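Local coordinates for invasin homolog AafB, Major fimbrial subunit of aggregative adherence fimbria II AafA chimeric construct (Escherichia coli, PDB 4OR1), which is a minor pilin of an aggregative adherence fimbria, fused here to a peptide of the major subunit, and probably contributes to host adhesion, at residues A[122-127]-A[150-155]; A[15-20]-A[107-112]; A[63-68]-A[75-80]; A[26-31]-A[115-120]. One frame throughout, in Å; residues are numbered along the deposited sequence.

Contact 1 (A[122-127]-A[150-155])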
loop_
_atom_site.group_PDB
_atom_site.type_symbol
_atom_site.label_atom_id
_atom_site.label_comp_id
_atom_site.label_asym_id
_atom_site.label_seq_id
_atom_site.Cartn_x
_atom_site.Cartn_y
_atom_site.Cartn_z
ATOM N N TYR A 122 7.365 10.337 4.512
ATOM C CA TYR A 122 6.491 9.824 3.479
ATOM C C TYR A 122 5.263 9.189 4.103
ATOM O O TYR A 122 5.378 8.284 4.934
ATOM C CB TYR A 122 7.248 8.834 2.599
ATOM C CG TYR A 122 8.484 9.440 1.970
ATOM C CD1 TYR A 122 8.399 10.174 0.781
ATOM C CD2 TYR A 122 9.734 9.306 2.580
ATOM C CE1 TYR A 122 9.529 10.735 0.203
ATOM C CE2 TYR A 122 10.867 9.879 2.016
ATOM C CZ TYR A 122 10.760 10.582 0.825
ATOM O OH TYR A 122 11.883 11.139 0.246
ATOM N N ILE A 123 4.096 9.699 3.716
ATOM C CA ILE A 123 2.813 9.175 4.181
ATOM C C ILE A 123 2.247 8.147 3.193
ATOM O O ILE A 123 1.945 8.476 2.033
ATOM C CB ILE A 123 1.764 10.311 4.362
ATOM C CG1 ILE A 123 2.197 11.296 5.454
ATOM C CG2 ILE A 123 0.372 9.719 4.663
ATOM C CD1 ILE A 123 1.501 12.632 5.375
ATOM N N PHE A 124 2.115 6.902 3.644
ATOM C CA PHE A 124 1.446 5.886 2.844
ATOM C C PHE A 124 -0.028 5.901 3.210
ATOM O O PHE A 124 -0.376 5.822 4.392
ATOM C CB PHE A 124 2.029 4.502 3.112
ATOM C CG PHE A 124 3.465 4.353 2.717
ATOM C CD1 PHE A 124 3.979 4.999 1.601
ATOM C CD2 PHE A 124 4.313 3.561 3.470
ATOM C CE1 PHE A 124 5.319 4.853 1.238
ATOM C CE2 PHE A 124 5.652 3.400 3.110
ATOM C CZ PHE A 124 6.151 4.048 1.990
ATOM N N SER A 125 -0.892 6.010 2.205
ATOM C CA SER A 125 -2.326 5.989 2.443
ATOM C C SER A 125 -3.009 4.969 1.550
ATOM O O SER A 125 -2.909 5.033 0.322
ATOM C CB SER A 125 -2.922 7.365 2.219
ATOM O OG SER A 125 -4.332 7.295 2.282
ATOM N N VAL A 126 -3.714 4.034 2.178
ATOM C CA VAL A 126 -4.283 2.880 1.490
ATOM C C VAL A 126 -5.758 2.689 1.829
ATOM O O VAL A 126 -6.128 2.725 3.005
ATOM C CB VAL A 126 -3.530 1.614 1.899
ATOM C CG1 VAL A 126 -4.173 0.397 1.295
ATOM C CG2 VAL A 126 -2.082 1.705 1.457
ATOM N N SER A 127 -6.587 2.461 0.808
ATOM C CA SER A 127 -8.017 2.186 1.007
ATOM C C SER A 127 -8.404 0.785 0.565
ATOM O O SER A 127 -7.890 0.284 -0.429
ATOM C CB SER A 127 -8.884 3.201 0.270
ATOM O OG SER A 127 -8.521 4.519 0.625
ATOM N N SER A 150 -0.033 5.372 7.233
ATOM C CA SER A 150 1.164 5.194 8.040
ATOM C C SER A 150 2.242 6.105 7.485
ATOM O O SER A 150 2.274 6.375 6.284
ATOM C CB SER A 150 1.633 3.735 8.022
ATOM O OG SER A 150 2.465 3.452 9.134
ATOM N N THR A 151 3.109 6.591 8.366
ATOM C CA THR A 151 4.183 7.476 7.970
ATOM C C THR A 151 5.530 6.789 8.111
ATOM O O THR A 151 5.774 6.081 9.082
ATOM C CB THR A 151 4.148 8.782 8.781
ATOM O OG1 THR A 151 2.937 9.483 8.476
ATOM C CG2 THR A 151 5.327 9.691 8.432
ATOM N N ILE A 152 6.390 6.991 7.124
ATOM C CA ILE A 152 7.772 6.532 7.205
ATOM C C ILE A 152 8.715 7.731 7.167
ATOM O O ILE A 152 8.442 8.727 6.481
ATOM C CB ILE A 152 8.131 5.560 6.066
ATOM C CG1 ILE A 152 7.882 6.207 4.703
ATOM C CG2 ILE A 152 7.364 4.261 6.202
ATOM C CD1 ILE A 152 8.620 5.524 3.594
ATOM N N THR A 153 9.819 7.637 7.904
ATOM C CA THR A 153 10.801 8.714 7.937
ATOM C C THR A 153 12.138 8.201 7.404
ATOM O O THR A 153 12.732 7.293 7.983
ATOM C CB THR A 153 10.965 9.325 9.370
ATOM O OG1 THR A 153 11.421 8.320 10.284
ATOM C CG2 THR A 153 9.639 9.912 9.902
ATOM N N VAL A 154 12.590 8.767 6.286
ATOM C CA VAL A 154 13.912 8.448 5.756
ATOM C C VAL A 154 14.903 9.382 6.427
ATOM O O VAL A 154 14.800 10.610 6.295
ATOM C CB VAL A 154 13.995 8.568 4.213
ATOM C CG1 VAL A 154 15.433 8.393 3.723
ATOM C CG2 VAL A 154 13.111 7.527 3.557
ATOM N N VAL A 155 15.845 8.772 7.147
ATOM C CA VAL A 155 16.786 9.467 8.018
ATOM C C VAL A 155 18.067 9.728 7.231
ATOM O O VAL A 155 18.895 8.839 7.008
ATOM C CB VAL A 155 17.107 8.618 9.301
ATOM C CG1 VAL A 155 18.199 9.280 10.139
ATOM C CG2 VAL A 155 15.845 8.355 10.151
ATOM O OXT VAL A 155 18.267 10.841 6.749
#
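S150 pairs with F124 through two backbone bonds, N of F124 to O of S150 at 2.7 Å and N of S150 back to O of F124 at 2.9 Å. T151 comes next, opposite I123 in a non-hydrogen-bonded position, and its OG1 rests 3.6 Å from CG1 of I123 on the more exposed face. I152 carries most of the packing on the other face. Its backbone exchanges N-H and carbonyl with Y122, the bond from N of I152 to O of Y122 measuring 2.7 Å. CG1 stands between the backbone N and the carbonyl carbon (chi1 57°), which brings it beside CB of Y122; from there the extended chain takes CD1 to CZ of F124, while CG2 lies 3.6 Å from CE2 of F124. V154 follows, its CG2 3.6 Å from CE2 of Y122, whose hydroxyl is hydrogen-bonded to O of K118.

The 150-155 segment is an engineered addition from AafA, beside AafB strand 120-131; the fusion places it where a donor strand would be expected, as in chaperone-usher pilins. It forms one border of a four-stranded antiparallel sheet, and F124 packs across the sandwich on L17 of strand 13-19 and beside M52 of strand 47-52 in its own sheet.

Contact 2 (A[15-20]-A[107-112])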
loop_
_atom_site.group_PDB
_atom_site.type_symbol
_atom_site.label_atom_id
_atom_site.label_comp_id
_atom_site.label_asym_id
_atom_site.label_seq_id
_atom_site.Cartn_x
_atom_site.Cartn_y
_atom_site.Cartn_z
ATOM N N ILE A 15 -9.543 -1.701 8.262
ATOM C CA ILE A 15 -8.242 -1.729 7.593
ATOM C C ILE A 15 -7.185 -1.028 8.436
ATOM O O ILE A 15 -7.437 0.021 9.043
ATOM C CB ILE A 15 -8.312 -1.071 6.197
ATOM C CG1 ILE A 15 -6.956 -1.144 5.481
ATOM C CG2 ILE A 15 -8.813 0.374 6.308
ATOM C CD1 ILE A 15 -6.980 -0.649 4.037
ATOM N N SER A 16 -5.998 -1.615 8.467
ATOM C CA SER A 16 -4.908 -1.029 9.208
ATOM C C SER A 16 -3.623 -1.138 8.403
ATOM O O SER A 16 -3.434 -2.093 7.647
ATOM C CB SER A 16 -4.760 -1.719 10.563
ATOM O OG SER A 16 -4.244 -3.028 10.398
ATOM N N LEU A 17 -2.750 -0.152 8.584
ATOM C CA LEU A 17 -1.456 -0.119 7.934
ATOM C C LEU A 17 -0.374 0.291 8.953
ATOM O O LEU A 17 -0.550 1.260 9.696
ATOM C CB LEU A 17 -1.523 0.860 6.761
ATOM C CG LEU A 17 -0.272 1.174 5.940
ATOM C CD1 LEU A 17 0.265 -0.065 5.248
ATOM C CD2 LEU A 17 -0.583 2.281 4.942
ATOM N N GLU A 18 0.739 -0.444 8.981
ATOM C CA GLU A 18 1.810 -0.218 9.956
ATOM C C GLU A 18 3.168 -0.116 9.287
ATOM O O GLU A 18 3.619 -1.074 8.654
ATOM C CB GLU A 18 1.861 -1.358 10.977
ATOM C CG GLU A 18 0.630 -1.504 11.855
ATOM C CD GLU A 18 0.313 -0.250 12.653
ATOM O OE1 GLU A 18 1.263 0.469 13.047
ATOM O OE2 GLU A 18 -0.891 0.011 12.884
ATOM N N GLY A 19 3.828 1.033 9.442
ATOM C CA GLY A 19 5.196 1.224 8.951
ATOM C C GLY A 19 6.248 0.439 9.732
ATOM O O GLY A 19 5.928 -0.290 10.677
ATOM N N LEU A 20 7.509 0.594 9.329
ATOM C CA LEU A 20 8.632 -0.148 9.935
ATOM C C LEU A 20 9.121 0.423 11.287
ATOM O O LEU A 20 9.601 -0.330 12.138
ATOM C CB LEU A 20 9.787 -0.289 8.935
ATOM N N PHE A 107 -1.171 -7.517 3.450
ATOM C CA PHE A 107 -0.554 -6.932 2.263
ATOM C C PHE A 107 0.661 -6.076 2.631
ATOM O O PHE A 107 0.777 -5.602 3.774
ATOM C CB PHE A 107 -1.572 -6.121 1.462
ATOM C CG PHE A 107 -2.088 -4.918 2.183
ATOM C CD1 PHE A 107 -1.382 -3.720 2.151
ATOM C CD2 PHE A 107 -3.283 -4.979 2.895
ATOM C CE1 PHE A 107 -1.857 -2.599 2.827
ATOM C CE2 PHE A 107 -3.772 -3.866 3.571
ATOM C CZ PHE A 107 -3.058 -2.672 3.536
ATOM N N ASP A 108 1.558 -5.892 1.659
ATOM C CA ASP A 108 2.803 -5.157 1.870
ATOM C C ASP A 108 2.948 -3.977 0.905
ATOM O O ASP A 108 2.505 -4.040 -0.244
ATOM C CB ASP A 108 4.007 -6.094 1.716
ATOM C CG ASP A 108 4.098 -7.142 2.823
ATOM O OD1 ASP A 108 4.012 -6.789 4.014
ATOM O OD2 ASP A 108 4.281 -8.331 2.501
ATOM N N VAL A 109 3.567 -2.904 1.389
ATOM C CA VAL A 109 4.027 -1.819 0.537
ATOM C C VAL A 109 5.538 -1.943 0.428
ATOM O O VAL A 109 6.241 -1.896 1.442
ATOM C CB VAL A 109 3.692 -0.457 1.143
ATOM C CG1 VAL A 109 4.252 0.670 0.277
ATOM C CG2 VAL A 109 2.193 -0.300 1.291
ATOM N N MET A 110 6.037 -2.102 -0.792
ATOM C CA MET A 110 7.460 -2.387 -0.996
ATOM C C MET A 110 8.145 -1.372 -1.885
ATOM O O MET A 110 7.519 -0.780 -2.776
ATOM C CB MET A 110 7.670 -3.757 -1.626
ATOM C CG MET A 110 7.177 -4.924 -0.802
ATOM S SD MET A 110 6.989 -6.401 -1.821
ATOM C CE MET A 110 5.450 -6.020 -2.666
ATOM N N ALA A 111 9.445 -1.209 -1.650
ATOM C CA ALA A 111 10.297 -0.432 -2.533
ATOM C C ALA A 111 10.273 -1.072 -3.908
ATOM O O ALA A 111 10.535 -2.274 -4.039
ATOM C CB ALA A 111 11.709 -0.390 -1.994
ATOM N N ASP A 112 9.932 -0.261 -4.913
ATOM C CA ASP A 112 9.838 -0.699 -6.303
ATOM C C ASP A 112 11.141 -0.380 -7.042
ATOM O O ASP A 112 11.350 0.743 -7.516
ATOM C CB ASP A 112 8.641 -0.020 -6.974
ATOM C CG ASP A 112 8.132 -0.772 -8.181
ATOM O OD1 ASP A 112 8.565 -1.927 -8.395
ATOM O OD2 ASP A 112 7.282 -0.199 -8.914
#
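L17 puts CD1 against the F107 ring, 4.1 Å from CE1, the two side chains crossing at about a right angle. CG of L17 is anti to the backbone N (chi1 176°), which carries the isobutyl group across to the other strand. F107 comes to meet it with CG held between its own backbone N and carbonyl carbon (chi1 65°), which turns the ring toward L17. The same CD1 of L17 also lies 4.4 Å from CG2 of V109, so a single methyl spans the ring and the valine. Two residues earlier on strand 13-19, CD1 of the extended I15 side chain reaches CZ of F107 at 4.4 Å, and O of S16 lies 4.2 Å from that same ring carbon.

No hydrogen bond joins the two segments. Both belong to the AafB part and to one sheet, but are not neighbours in it: strand 33-41, antiparallel to both, lies between them, which accounts for the 8.9 Å spacing of their axes; the 38° angle is consistent with the twist of the sheet. Strand 33-41 takes the backbone bonds, S16 pairing with R38 and F107 with G37. L17 and F107 meet over its inner face, touching A35 and I39 respectively, in the interior of the immunoglobulin-like sandwich, where L17 also touches F124 of strand 120-131 and A148 of the AafA-derived strand 146-154, and F107 packs on V126 and on L80 of strand 75-80.

Contact 3 (A[63-68]-A[75-80])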
loop_
_atom_site.group_PDB
_atom_site.type_symbol
_atom_site.label_atom_id
_atom_site.label_comp_id
_atom_site.label_asym_id
_atom_site.label_seq_id
_atom_site.Cartn_x
_atom_site.Cartn_y
_atom_site.Cartn_z
ATOM N N HIS A 63 1.506 -0.243 -8.720
ATOM C CA HIS A 63 2.764 0.496 -8.662
ATOM C C HIS A 63 2.537 1.995 -8.548
ATOM O O HIS A 63 1.752 2.578 -9.303
ATOM C CB HIS A 63 3.596 0.206 -9.897
ATOM C CG HIS A 63 3.965 -1.231 -10.044
ATOM N ND1 HIS A 63 5.263 -1.682 -9.920
ATOM C CD2 HIS A 63 3.204 -2.323 -10.292
ATOM C CE1 HIS A 63 5.283 -2.993 -10.099
ATOM N NE2 HIS A 63 4.048 -3.404 -10.330
ATOM N N TYR A 64 3.240 2.622 -7.609
ATOM C CA TYR A 64 2.912 3.980 -7.207
ATOM C C TYR A 64 4.132 4.862 -7.010
ATOM O O TYR A 64 5.251 4.374 -6.782
ATOM C CB TYR A 64 2.089 3.945 -5.921
ATOM C CG TYR A 64 0.700 3.403 -6.118
ATOM C CD1 TYR A 64 -0.330 4.237 -6.579
ATOM C CD2 TYR A 64 0.409 2.054 -5.864
ATOM C CE1 TYR A 64 -1.620 3.740 -6.778
ATOM C CE2 TYR A 64 -0.880 1.544 -6.046
ATOM C CZ TYR A 64 -1.889 2.387 -6.501
ATOM O OH TYR A 64 -3.162 1.890 -6.693
ATOM N N ILE A 65 3.905 6.169 -7.093
ATOM C CA ILE A 65 4.918 7.145 -6.755
ATOM C C ILE A 65 4.419 7.974 -5.575
ATOM O O ILE A 65 3.489 8.773 -5.720
ATOM C CB ILE A 65 5.231 8.060 -7.945
ATOM C CG1 ILE A 65 5.278 7.245 -9.239
ATOM C CG2 ILE A 65 6.573 8.799 -7.724
ATOM C CD1 ILE A 65 5.479 8.067 -10.465
ATOM N N VAL A 66 5.013 7.763 -4.402
ATOM C CA VAL A 66 4.645 8.518 -3.203
ATOM C C VAL A 66 5.552 9.746 -3.096
ATOM O O VAL A 66 6.770 9.630 -3.235
ATOM C CB VAL A 66 4.769 7.649 -1.923
ATOM C CG1 VAL A 66 4.206 8.386 -0.707
ATOM C CG2 VAL A 66 4.055 6.301 -2.099
ATOM N N GLN A 67 4.957 10.921 -2.875
ATOM C CA GLN A 67 5.703 12.187 -2.762
ATOM C C GLN A 67 6.036 12.503 -1.301
ATOM O O GLN A 67 5.414 11.965 -0.390
ATOM C CB GLN A 67 4.919 13.346 -3.400
ATOM N N GLY A 68 7.019 13.371 -1.082
ATOM C CA GLY A 68 7.415 13.779 0.271
ATOM C C GLY A 68 6.345 14.624 0.932
ATOM O O GLY A 68 5.512 15.213 0.244
ATOM N N LYS A 75 10.516 11.760 -4.141
ATOM C CA LYS A 75 9.590 10.728 -4.591
ATOM C C LYS A 75 10.058 9.361 -4.131
ATOM O O LYS A 75 11.249 9.128 -3.933
ATOM C CB LYS A 75 9.447 10.713 -6.118
ATOM C CG LYS A 75 9.072 12.033 -6.768
ATOM C CD LYS A 75 8.920 11.833 -8.274
ATOM C CE LYS A 75 8.989 13.149 -9.057
ATOM N NZ LYS A 75 7.758 13.960 -8.895
ATOM N N LEU A 76 9.113 8.447 -3.992
ATOM C CA LEU A 76 9.420 7.107 -3.557
ATOM C C LEU A 76 8.666 6.160 -4.477
ATOM O O LEU A 76 7.449 6.276 -4.625
ATOM C CB LEU A 76 8.946 6.940 -2.127
ATOM C CG LEU A 76 9.755 6.039 -1.226
ATOM C CD1 LEU A 76 11.016 6.746 -0.841
ATOM C CD2 LEU A 76 8.946 5.783 0.007
ATOM N N TRP A 77 9.375 5.240 -5.114
ATOM C CA TRP A 77 8.722 4.327 -6.032
ATOM C C TRP A 77 8.441 3.042 -5.309
ATOM O O TRP A 77 9.354 2.400 -4.793
ATOM C CB TRP A 77 9.565 4.118 -7.288
ATOM C CG TRP A 77 9.472 5.299 -8.215
ATOM C CD1 TRP A 77 8.556 5.489 -9.215
ATOM C CD2 TRP A 77 10.287 6.480 -8.188
ATOM N NE1 TRP A 77 8.756 6.714 -9.820
ATOM C CE2 TRP A 77 9.804 7.347 -9.208
ATOM C CE3 TRP A 77 11.371 6.896 -7.400
ATOM C CZ2 TRP A 77 10.380 8.597 -9.469
ATOM C CZ3 TRP A 77 11.936 8.140 -7.652
ATOM C CH2 TRP A 77 11.441 8.977 -8.685
ATOM N N VAL A 78 7.169 2.680 -5.237
ATOM C CA VAL A 78 6.736 1.628 -4.321
ATOM C C VAL A 78 5.682 0.760 -4.986
ATOM O O VAL A 78 4.945 1.237 -5.861
ATOM C CB VAL A 78 6.174 2.232 -3.005
ATOM C CG1 VAL A 78 7.217 3.155 -2.346
ATOM C CG2 VAL A 78 4.882 2.990 -3.250
ATOM N N ARG A 79 5.612 -0.507 -4.586
ATOM C CA ARG A 79 4.554 -1.385 -5.088
ATOM C C ARG A 79 3.792 -2.086 -3.967
ATOM O O ARG A 79 4.339 -2.307 -2.884
ATOM C CB ARG A 79 5.085 -2.391 -6.132
ATOM C CG ARG A 79 5.955 -3.477 -5.562
ATOM C CD ARG A 79 6.580 -4.344 -6.657
ATOM N NE ARG A 79 7.459 -5.362 -6.059
ATOM C CZ ARG A 79 8.786 -5.280 -6.002
ATOM N NH1 ARG A 79 9.419 -4.248 -6.537
ATOM N NH2 ARG A 79 9.478 -6.241 -5.420
ATOM N N LEU A 80 2.528 -2.410 -4.243
ATOM C CA LEU A 80 1.679 -3.161 -3.328
ATOM C C LEU A 80 1.737 -4.645 -3.590
ATOM O O LEU A 80 2.271 -5.082 -4.601
ATOM C CB LEU A 80 0.231 -2.745 -3.505
ATOM C CG LEU A 80 -0.282 -1.565 -2.687
ATOM C CD1 LEU A 80 -1.662 -1.189 -3.161
ATOM C CD2 LEU A 80 -0.325 -1.894 -1.214
#
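H63 and R79 lie side by side at one end of the pair, with CB of R79 over one face of the imidazole, 4.1 Å from its centroid, in a CH-pi contact. CG of R79 stands between its backbone N and carbonyl carbon (chi1 71°) and the chain runs extended to NE, which takes CD past CE1 of H63 and leads the guanidinium away. A second CH-pi contact follows on the same face of the sheet: CG2 of I65 sits over the W77 indole, 4.0 Å from the centroid of the five-membered ring. CG1 of I65 also borders the ring, 3.7 Å from CD1 of W77. CB of K75, over the same face of the indole as CG2 of I65, lies 3.8 Å from that methyl.

Backbone bonds run in two reciprocal pairs, Y64 with V78 and V66 with L76; N of Y64 meets O of V78 at 2.8 Å. This is a beta hairpin within the AafB part, its strands 154° apart in direction, set in the six-stranded sheet between strands 104-111 and 55-56.

Apolar packing occupies the opposite, buried face. CG2 of V66 touches CG2 of V78 at 3.6 Å, the two side chains crossing at about a right angle. CE2 of Y64 lies 4.1 Å from CD1 of L80, and V66 and L76 both pack on F124 of the facing sheet.

Polar ends look beyond the hairpin: ND1 of H63 is hydrogen-bonded to D112, and NH1 of R79 makes salt bridges with D30 and D112.

Contact 4 (A[26-31]-A[115-120])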
loop_
_atom_site.group_PDB
_atom_site.type_symbol
_atom_site.label_atom_id
_atom_site.label_comp_id
_atom_site.label_asym_id
_atom_site.label_seq_id
_atom_site.Cartn_x
_atom_site.Cartn_y
_atom_site.Cartn_z
ATOM N N GLU A 26 18.737 5.758 3.708
ATOM C CA GLU A 26 18.487 6.439 2.440
ATOM C C GLU A 26 18.505 5.510 1.227
ATOM O O GLU A 26 17.888 5.805 0.204
ATOM C CB GLU A 26 19.495 7.574 2.240
ATOM C CG GLU A 26 18.866 8.897 1.832
ATOM C CD GLU A 26 19.772 10.081 2.106
ATOM O OE1 GLU A 26 20.177 10.265 3.273
ATOM O OE2 GLU A 26 20.079 10.829 1.153
ATOM N N GLN A 27 19.216 4.393 1.340
ATOM C CA GLN A 27 19.363 3.468 0.222
ATOM C C GLN A 27 18.389 2.305 0.358
ATOM O O GLN A 27 18.491 1.508 1.293
ATOM C CB GLN A 27 20.810 2.966 0.105
ATOM C CG GLN A 27 21.054 2.109 -1.131
ATOM C CD GLN A 27 22.481 1.584 -1.239
ATOM O OE1 GLN A 27 23.226 1.546 -0.255
ATOM N NE2 GLN A 27 22.866 1.172 -2.448
ATOM N N LEU A 28 17.451 2.223 -0.579
ATOM C CA LEU A 28 16.423 1.187 -0.584
ATOM C C LEU A 28 16.692 0.160 -1.676
ATOM O O LEU A 28 17.192 0.499 -2.753
ATOM C CB LEU A 28 15.049 1.821 -0.814
ATOM C CG LEU A 28 14.275 2.537 0.302
ATOM C CD1 LEU A 28 15.087 3.574 1.049
ATOM C CD2 LEU A 28 13.077 3.216 -0.331
ATOM N N PHE A 29 16.352 -1.093 -1.398
ATOM C CA PHE A 29 16.518 -2.161 -2.373
ATOM C C PHE A 29 15.172 -2.705 -2.829
ATOM O O PHE A 29 14.201 -2.654 -2.077
ATOM C CB PHE A 29 17.405 -3.275 -1.814
ATOM C CG PHE A 29 18.786 -2.809 -1.423
ATOM C CD1 PHE A 29 19.819 -2.764 -2.362
ATOM C CD2 PHE A 29 19.050 -2.393 -0.116
ATOM C CE1 PHE A 29 21.103 -2.316 -2.002
ATOM C CE2 PHE A 29 20.326 -1.955 0.251
ATOM C CZ PHE A 29 21.356 -1.908 -0.695
ATOM N N ASP A 30 15.106 -3.203 -4.066
ATOM C CA ASP A 30 13.868 -3.769 -4.591
ATOM C C ASP A 30 13.282 -4.785 -3.610
ATOM O O ASP A 30 14.003 -5.609 -3.039
ATOM C CB ASP A 30 14.104 -4.437 -5.932
ATOM C CG ASP A 30 12.809 -4.881 -6.589
ATOM O OD1 ASP A 30 11.939 -4.025 -6.817
ATOM O OD2 ASP A 30 12.655 -6.083 -6.888
ATOM N N GLY A 31 11.977 -4.701 -3.385
ATOM C CA GLY A 31 11.328 -5.657 -2.508
ATOM C C GLY A 31 11.318 -5.301 -1.033
ATOM O O GLY A 31 10.489 -5.834 -0.291
ATOM N N GLN A 115 16.648 2.255 -5.121
ATOM C CA GLN A 115 16.563 3.713 -5.169
ATOM C C GLN A 115 17.201 4.379 -3.954
ATOM O O GLN A 115 17.342 3.767 -2.889
ATOM C CB GLN A 115 15.106 4.171 -5.318
ATOM C CG GLN A 115 14.158 3.578 -4.284
ATOM C CD GLN A 115 12.696 3.756 -4.649
ATOM O OE1 GLN A 115 12.039 2.818 -5.095
ATOM N NE2 GLN A 115 12.187 4.958 -4.473
ATOM N N TRP A 116 17.578 5.643 -4.126
ATOM C CA TRP A 116 18.120 6.448 -3.050
ATOM C C TRP A 116 17.088 7.503 -2.700
ATOM O O TRP A 116 16.862 8.436 -3.477
ATOM C CB TRP A 116 19.427 7.105 -3.496
ATOM C CG TRP A 116 20.568 6.142 -3.604
ATOM C CD1 TRP A 116 20.824 5.284 -4.636
ATOM C CD2 TRP A 116 21.606 5.931 -2.642
ATOM N NE1 TRP A 116 21.953 4.546 -4.373
ATOM C CE2 TRP A 116 22.453 4.924 -3.157
ATOM C CE3 TRP A 116 21.898 6.490 -1.392
ATOM C CZ2 TRP A 116 23.574 4.465 -2.468
ATOM C CZ3 TRP A 116 23.015 6.031 -0.705
ATOM C CH2 TRP A 116 23.838 5.026 -1.247
ATOM N N ALA A 117 16.453 7.352 -1.539
ATOM C CA ALA A 117 15.383 8.261 -1.122
ATOM C C ALA A 117 15.966 9.483 -0.455
ATOM O O ALA A 117 16.820 9.359 0.411
ATOM C CB ALA A 117 14.432 7.563 -0.173
ATOM N N LYS A 118 15.506 10.667 -0.857
ATOM C CA LYS A 118 15.826 11.893 -0.139
ATOM C C LYS A 118 15.294 11.752 1.293
ATOM O O LYS A 118 14.251 11.122 1.510
ATOM C CB LYS A 118 15.197 13.098 -0.835
ATOM N N PRO A 119 16.016 12.312 2.280
ATOM C CA PRO A 119 15.519 12.196 3.653
ATOM C C PRO A 119 14.222 12.978 3.835
ATOM O O PRO A 119 13.944 13.922 3.074
ATOM C CB PRO A 119 16.635 12.827 4.497
ATOM C CG PRO A 119 17.797 12.945 3.603
ATOM C CD PRO A 119 17.251 13.108 2.219
ATOM N N GLY A 120 13.434 12.577 4.826
ATOM C CA GLY A 120 12.174 13.248 5.101
ATOM C C GLY A 120 11.056 12.284 5.430
ATOM O O GLY A 120 11.297 11.134 5.818
#
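A small two-stranded antiparallel ribbon closes one end of the AafB sandwich, Q27 and L28 pairing with W116 and Q115. L28 and Q115 form the hydrogen-bonded pair: N of L28 reaches O of Q115 at 2.8 Å, and N of Q115 reaches O of L28 at 3.0 Å. Beyond the ribbon the pairing continues for one more bond, from N of A117 to O of E26, 2.7 Å long.

Side chains divide between two faces. On the exposed one, Q27 crosses the W116 indole, with CB 3.8 Å from the centroid of the six-membered ring and only 7° off its normal, a CH-pi contact. CG of Q27 is anti to the backbone N (chi1 -174°) and the chain is extended beyond it, which takes the amide past the rim at CZ2, its plane 23° from that of the ring. On the inner face, CB of L28 is 4.0 Å from CG of Q115. Just past the ribbon, CB of A117 is 4.2 Å from CD1 of L28.

Both L28 and A117 pack further inward on L76 of strand 75-80. A117 also touches V154 of the AafA-derived strand 146-154, while the chain past P119 runs straight into strand 120-131.

Overall arrangement
Contacts 2 and 3 lie in the six-stranded sheet, where strands 104-111 and 75-80 are neighbours and the two centres are about 12 Å apart. Contact 1 lies in the four-stranded sheet facing it, its centre about 9 Å from that of contact 2 and 10 Å from that of contact 3. Contact 4 caps one end, about 11 Å from contact 3 and 15 Å from contact 2. Along the chain, the segments of contacts 2 and 4 alternate, the hairpin of contact 3 falls between their halves, and contact 1 comes last. The engineered AafA strand thus completes a sandwich whose other elements belong to AafB.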